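Local structure of lytic Polysaccharide Monooxygenase (Phytophthora infestans, 6Z5Y) at residues W19-E24 with P64-E69; V95-C100 with N112-S117. The protein probably cleaves pectin oxidatively, as a copper-dependent lytic polysaccharide monooxygenase that the potato-blight oomycete secretes during plant infection. All coordinates share one frame; numbering follows the deposited sequence.

Contact 1 lies at the surface and contact 2 is partly buried; their centres are about 18 Å apart, and their nearest atoms, about 6 Å apart, do not touch. The same five-stranded antiparallel sheet joins them: strand 21-23 of contact 1 is one outermost strand, and strand 107-112, whose end enters contact 2, is the other. Their chemistry differs accordingly. Contact 1 is branched aliphatic side chains laid on an aromatic ring and on backbone carbonyls, whereas contact 2 is held by backbone and carboxylate hydrogen bonds, a disulfide and a bridging water, and carries His96 of the copper site. Strand 143-155 meets Phe66 of contact 1 and His96 of contact 2.

Contact 1: residues W19-E24 with P64-E69; sequences WVVEIE and PVFGEE
Ile23 and Phe66 make the aromatic part of this contact. CD1 of Ile23 stands over one face of the Phe66 ring, toward its rim, 4.2 Å from the ring centroid and 25° off the normal, a CH-pi contact in which the two side chains cross at about a right angle. The reach comes from the torsions: CG1 of Ile23 lies between the backbone N and the carbonyl carbon (chi1 61°), and the chain then runs extended to CD1. Val21 CG2 approaches the same ring obliquely, 4.4 Å from Phe66 CD1.

One aliphatic contact widens the patch. Ile23 CD1 also meets CG2 of Val65 at 4.0 Å, so this one methyl touches both a branched side chain and a ring.

The remaining contacts are methyl to backbone. Val21 CG2 comes within 3.4 Å of Val65 O, and Val21 CG1 lies 3.8 Å from Phe66 O. Val20 CG1, anti to its backbone N (chi1 -178°), touches both Phe66 O and Glu68 N, 3.9 Å from the latter. Although the two chains run nearly opposite ways, they exchange no hydrogen bonds. Strand 21-23 pairs instead with strand 158-170, through Ala163 and Trp161, while residues 64-66 form a 3-10 turn with Gly67 N bonded to Pro64 O at 3.0 Å. Lys165 NZ from strand 158-170 bonds to Phe66 O and Glu68 O, tying the loop to the same neighbour.

The contact thus lays the loop after helix 56-60 against an outermost strand of the five-stranded sheet, with Phe66 turned inward on Leu59, Met60, Leu150 and Ala163. Between the two segments cohesion is van der Waals packing, methyl groups on a ring and on backbone atoms, and Lys165 supplies a polar fastening of the loop to the sheet.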
# COMPACT_ATOMS: atom_id res chain seq x y z
N TRP A 19 -1.78 -8.13 -7.01
CA TRP A 19 -2.89 -7.37 -6.48
C TRP A 19 -3.97 -8.31 -5.96
O TRP A 19 -4.10 -9.49 -6.31
CB TRP A 19 -3.43 -6.41 -7.53
CG TRP A 19 -3.57 -6.95 -8.91
CD1 TRP A 19 -2.74 -6.68 -9.96
CD2 TRP A 19 -4.61 -7.79 -9.46
NE1 TRP A 19 -3.16 -7.28 -11.09
CE2 TRP A 19 -4.31 -7.96 -10.82
CE3 TRP A 19 -5.76 -8.39 -8.94
CZ2 TRP A 19 -5.13 -8.69 -11.67
CZ3 TRP A 19 -6.55 -9.15 -9.78
CH2 TRP A 19 -6.23 -9.31 -11.13
N VAL A 20 -4.78 -7.71 -5.08
CA VAL A 20 -5.96 -8.38 -4.49
C VAL A 20 -7.16 -8.30 -5.44
O VAL A 20 -7.85 -9.30 -5.64
CB VAL A 20 -6.27 -7.78 -3.11
CG1 VAL A 20 -7.44 -8.49 -2.45
CG2 VAL A 20 -5.05 -7.79 -2.21
N VAL A 21 -7.40 -7.11 -5.95
CA VAL A 21 -8.40 -6.90 -7.02
C VAL A 21 -7.82 -5.95 -8.06
O VAL A 21 -6.90 -5.14 -7.76
CB VAL A 21 -9.72 -6.33 -6.50
CG1 VAL A 21 -10.39 -7.24 -5.48
CG2 VAL A 21 -9.57 -4.95 -5.89
N GLU A 22 -8.41 -6.02 -9.26
CA GLU A 22 -8.16 -5.07 -10.35
C GLU A 22 -9.56 -4.66 -10.84
O GLU A 22 -10.31 -5.53 -11.28
CB GLU A 22 -7.33 -5.75 -11.43
CG GLU A 22 -7.11 -4.83 -12.61
CD GLU A 22 -6.23 -5.53 -13.61
OE1 GLU A 22 -5.03 -5.27 -13.61
OE2 GLU A 22 -6.76 -6.33 -14.39
N ILE A 23 -9.88 -3.40 -10.70
CA ILE A 23 -11.26 -2.92 -10.87
C ILE A 23 -11.28 -1.66 -11.70
O ILE A 23 -10.26 -1.01 -11.90
CB ILE A 23 -11.94 -2.70 -9.51
CG1 ILE A 23 -11.23 -1.64 -8.65
CG2 ILE A 23 -12.08 -4.03 -8.81
CD1 ILE A 23 -11.88 -1.37 -7.30
N GLU A 24 -12.44 -1.27 -12.17
CA GLU A 24 -12.63 0.05 -12.81
C GLU A 24 -12.40 1.14 -11.81
O GLU A 24 -12.65 0.96 -10.62
CB GLU A 24 -14.08 0.33 -13.16
CG GLU A 24 -14.52 -0.65 -14.19
CD GLU A 24 -15.95 -0.49 -14.66
OE1 GLU A 24 -16.37 -1.32 -15.45
OE2 GLU A 24 -16.62 0.47 -14.24
N PRO A 64 -16.41 -3.82 -0.07
CA PRO A 64 -16.21 -5.16 -0.65
C PRO A 64 -15.55 -5.19 -2.02
O PRO A 64 -14.93 -6.20 -2.30
CB PRO A 64 -17.58 -5.79 -0.66
CG PRO A 64 -18.50 -4.62 -0.57
CD PRO A 64 -17.81 -3.49 0.20
N VAL A 65 -15.64 -4.14 -2.81
CA VAL A 65 -15.02 -4.23 -4.14
C VAL A 65 -13.51 -4.26 -4.03
O VAL A 65 -12.86 -4.59 -5.03
CB VAL A 65 -15.48 -3.18 -5.15
CG1 VAL A 65 -16.95 -3.29 -5.42
CG2 VAL A 65 -15.01 -1.79 -4.79
N PHE A 66 -12.94 -3.92 -2.87
CA PHE A 66 -11.48 -4.00 -2.70
C PHE A 66 -11.04 -5.37 -2.22
O PHE A 66 -9.82 -5.57 -2.10
CB PHE A 66 -10.98 -2.86 -1.82
CG PHE A 66 -11.01 -1.56 -2.55
CD1 PHE A 66 -10.01 -1.31 -3.45
CD2 PHE A 66 -12.03 -0.65 -2.43
CE1 PHE A 66 -9.96 -0.13 -4.16
CE2 PHE A 66 -12.01 0.53 -3.16
CZ PHE A 66 -10.97 0.78 -4.03
N GLY A 67 -11.94 -6.30 -1.98
CA GLY A 67 -11.56 -7.68 -1.72
C GLY A 67 -11.06 -7.90 -0.30
O GLY A 67 -11.17 -7.05 0.59
N GLU A 68 -10.50 -9.08 -0.11
CA GLU A 68 -10.15 -9.65 1.21
C GLU A 68 -9.27 -8.67 1.99
O GLU A 68 -8.23 -8.19 1.47
CB GLU A 68 -9.35 -10.94 0.98
CG GLU A 68 -10.14 -12.22 0.84
CD GLU A 68 -9.17 -13.38 0.98
OE1 GLU A 68 -8.55 -13.51 2.07
OE2 GLU A 68 -8.98 -14.10 -0.01
N GLU A 69 -9.56 -8.53 3.27
CA GLU A 69 -8.68 -7.87 4.23
C GLU A 69 -7.31 -8.57 4.19
O GLU A 69 -7.25 -9.77 4.12
CB GLU A 69 -9.33 -8.01 5.63
CG GLU A 69 -8.65 -7.19 6.67
CD GLU A 69 -9.26 -7.19 8.05
OE1 GLU A 69 -10.32 -7.82 8.23
OE2 GLU A 69 -8.63 -6.60 8.95

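Contact 2: residues V95-C100 with N112-S117. With CU (copper (II) ion), chain C.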
# COMPACT_ATOMS: atom_id res chain seq x y z
N VAL A 95 6.45 0.30 -10.04
CA VAL A 95 6.31 0.60 -11.48
C VAL A 95 4.92 1.06 -11.82
O VAL A 95 4.64 1.16 -13.01
CB VAL A 95 6.70 -0.58 -12.39
CG1 VAL A 95 8.08 -1.12 -12.10
CG2 VAL A 95 5.64 -1.69 -12.38
N HIS A 96 4.05 1.33 -10.85
CA HIS A 96 2.73 1.93 -11.13
C HIS A 96 2.58 3.19 -10.30
O HIS A 96 3.00 3.19 -9.14
CB HIS A 96 1.57 1.01 -10.78
CG HIS A 96 1.74 -0.40 -11.25
ND1 HIS A 96 1.87 -0.74 -12.58
CD2 HIS A 96 1.73 -1.56 -10.58
CE1 HIS A 96 1.99 -2.05 -12.67
NE2 HIS A 96 1.89 -2.59 -11.46
N ALA A 97 1.98 4.21 -10.89
CA ALA A 97 1.62 5.43 -10.16
C ALA A 97 0.52 5.14 -9.14
O ALA A 97 -0.24 4.20 -9.27
CB ALA A 97 1.17 6.50 -11.10
N GLY A 98 0.43 6.00 -8.14
CA GLY A 98 -0.73 6.03 -7.23
C GLY A 98 -0.31 6.10 -5.77
O GLY A 98 0.86 5.87 -5.43
N PRO A 99 -1.28 6.40 -4.90
CA PRO A 99 -0.97 6.64 -3.50
C PRO A 99 -0.75 5.34 -2.72
O PRO A 99 -1.36 4.30 -2.99
CB PRO A 99 -2.24 7.34 -3.00
CG PRO A 99 -3.34 6.80 -3.90
CD PRO A 99 -2.68 6.67 -5.26
N CYS A 100 0.08 5.44 -1.70
CA CYS A 100 0.29 4.32 -0.78
C CYS A 100 0.55 4.88 0.60
O CYS A 100 0.82 6.08 0.81
CB CYS A 100 1.36 3.35 -1.26
SG CYS A 100 3.06 3.77 -0.87
N ASN A 112 2.10 8.80 0.97
CA ASN A 112 2.52 9.61 -0.20
C ASN A 112 1.48 9.47 -1.31
O ASN A 112 0.90 8.39 -1.50
CB ASN A 112 3.91 9.21 -0.69
CG ASN A 112 4.54 10.23 -1.58
OD1 ASN A 112 4.27 10.29 -2.77
ND2 ASN A 112 5.38 11.07 -1.00
N ASP A 113 1.25 10.57 -2.01
CA ASP A 113 0.25 10.57 -3.09
C ASP A 113 0.72 9.79 -4.31
O ASP A 113 -0.11 9.40 -5.17
CB ASP A 113 -0.04 12.01 -3.49
CG ASP A 113 -0.77 12.81 -2.42
OD1 ASP A 113 -1.39 12.19 -1.52
OD2 ASP A 113 -0.70 14.04 -2.52
N ASP A 114 2.02 9.57 -4.43
CA ASP A 114 2.54 8.82 -5.59
C ASP A 114 3.81 8.08 -5.18
O ASP A 114 4.91 8.58 -5.31
CB ASP A 114 2.82 9.71 -6.79
CG ASP A 114 3.35 8.89 -7.95
OD1 ASP A 114 2.77 7.83 -8.21
OD2 ASP A 114 4.31 9.35 -8.59
N CYS A 115 3.62 6.88 -4.67
CA CYS A 115 4.75 6.12 -4.16
C CYS A 115 5.80 5.82 -5.22
O CYS A 115 7.00 5.83 -4.87
CB CYS A 115 4.27 4.88 -3.43
SG CYS A 115 3.42 5.46 -1.94
N GLN A 116 5.41 5.70 -6.47
CA GLN A 116 6.35 5.46 -7.58
C GLN A 116 7.44 6.55 -7.61
O GLN A 116 8.61 6.20 -7.79
CB GLN A 116 5.58 5.41 -8.89
CG GLN A 116 6.45 5.15 -10.09
CD GLN A 116 5.66 4.96 -11.36
OE1 GLN A 116 5.65 3.86 -11.91
NE2 GLN A 116 4.97 6.01 -11.79
N SER A 117 7.05 7.81 -7.51
CA SER A 117 8.03 8.90 -7.60
C SER A 117 8.74 9.10 -6.27
O SER A 117 9.86 9.57 -6.27
CB SER A 117 7.42 10.17 -8.12
OG SER A 117 6.32 10.61 -7.36
CU CU C . 1.95 -4.45 -11.02
O HOH W 1 2.84 4.44 -6.69
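The carboxylate of Asp114 reaches across to Gly98, whose N-H meets OD1 at 3.0 Å, nearly in line with the C-O bond; OD2 is approached on its anti side by the hydroxyl of Ser117, OG lying 2.7 Å away and 31° out of the carboxylate plane. CG of Asp114 is anti to the backbone N (chi1 -180°), which carries the carboxylate back toward the loop although the CB itself points off. The amide of Gln116 lies along the chain at His96 and Ala97, with CD 3.7 Å from His96 C, and its NE2 is bonded to Asp37 OD2. The His96 ring has Val95 CG2 over one face, toward the rim, and binds copper through NE2 at 1.9 Å.

His1, whose backbone N binds the metal, forms with His96 the histidine brace of lytic polysaccharide monooxygenases; Tyr164 belongs to the same copper site. This chain is the copper-binding domain, one part of a longer protein. Behind the brace, a water gives hydrogen bonds to His96 O and Gly98 O and takes one from Gln116 N, joining the histidine loop to the start of helix 115-119. Asp114 is the N-cap of that helix, and Asn112 OD1 accepts from Asp114 N at 2.9 Å to form an Asx turn just before it.

Gly98 O also accepts from Cys115 N at 3.0 Å, so two donors grip this carbonyl. Farther along, Cys100 and Asn112 pair as an antiparallel hydrogen-bonded couple of the hairpin 100-104/107-112, Cys100 N bonding to Asn112 O at 3.1 Å. The Cys100-Cys115 disulfide fastens the hairpin base covalently to the helix, with Cys100 packed on Phe147 and Trp149.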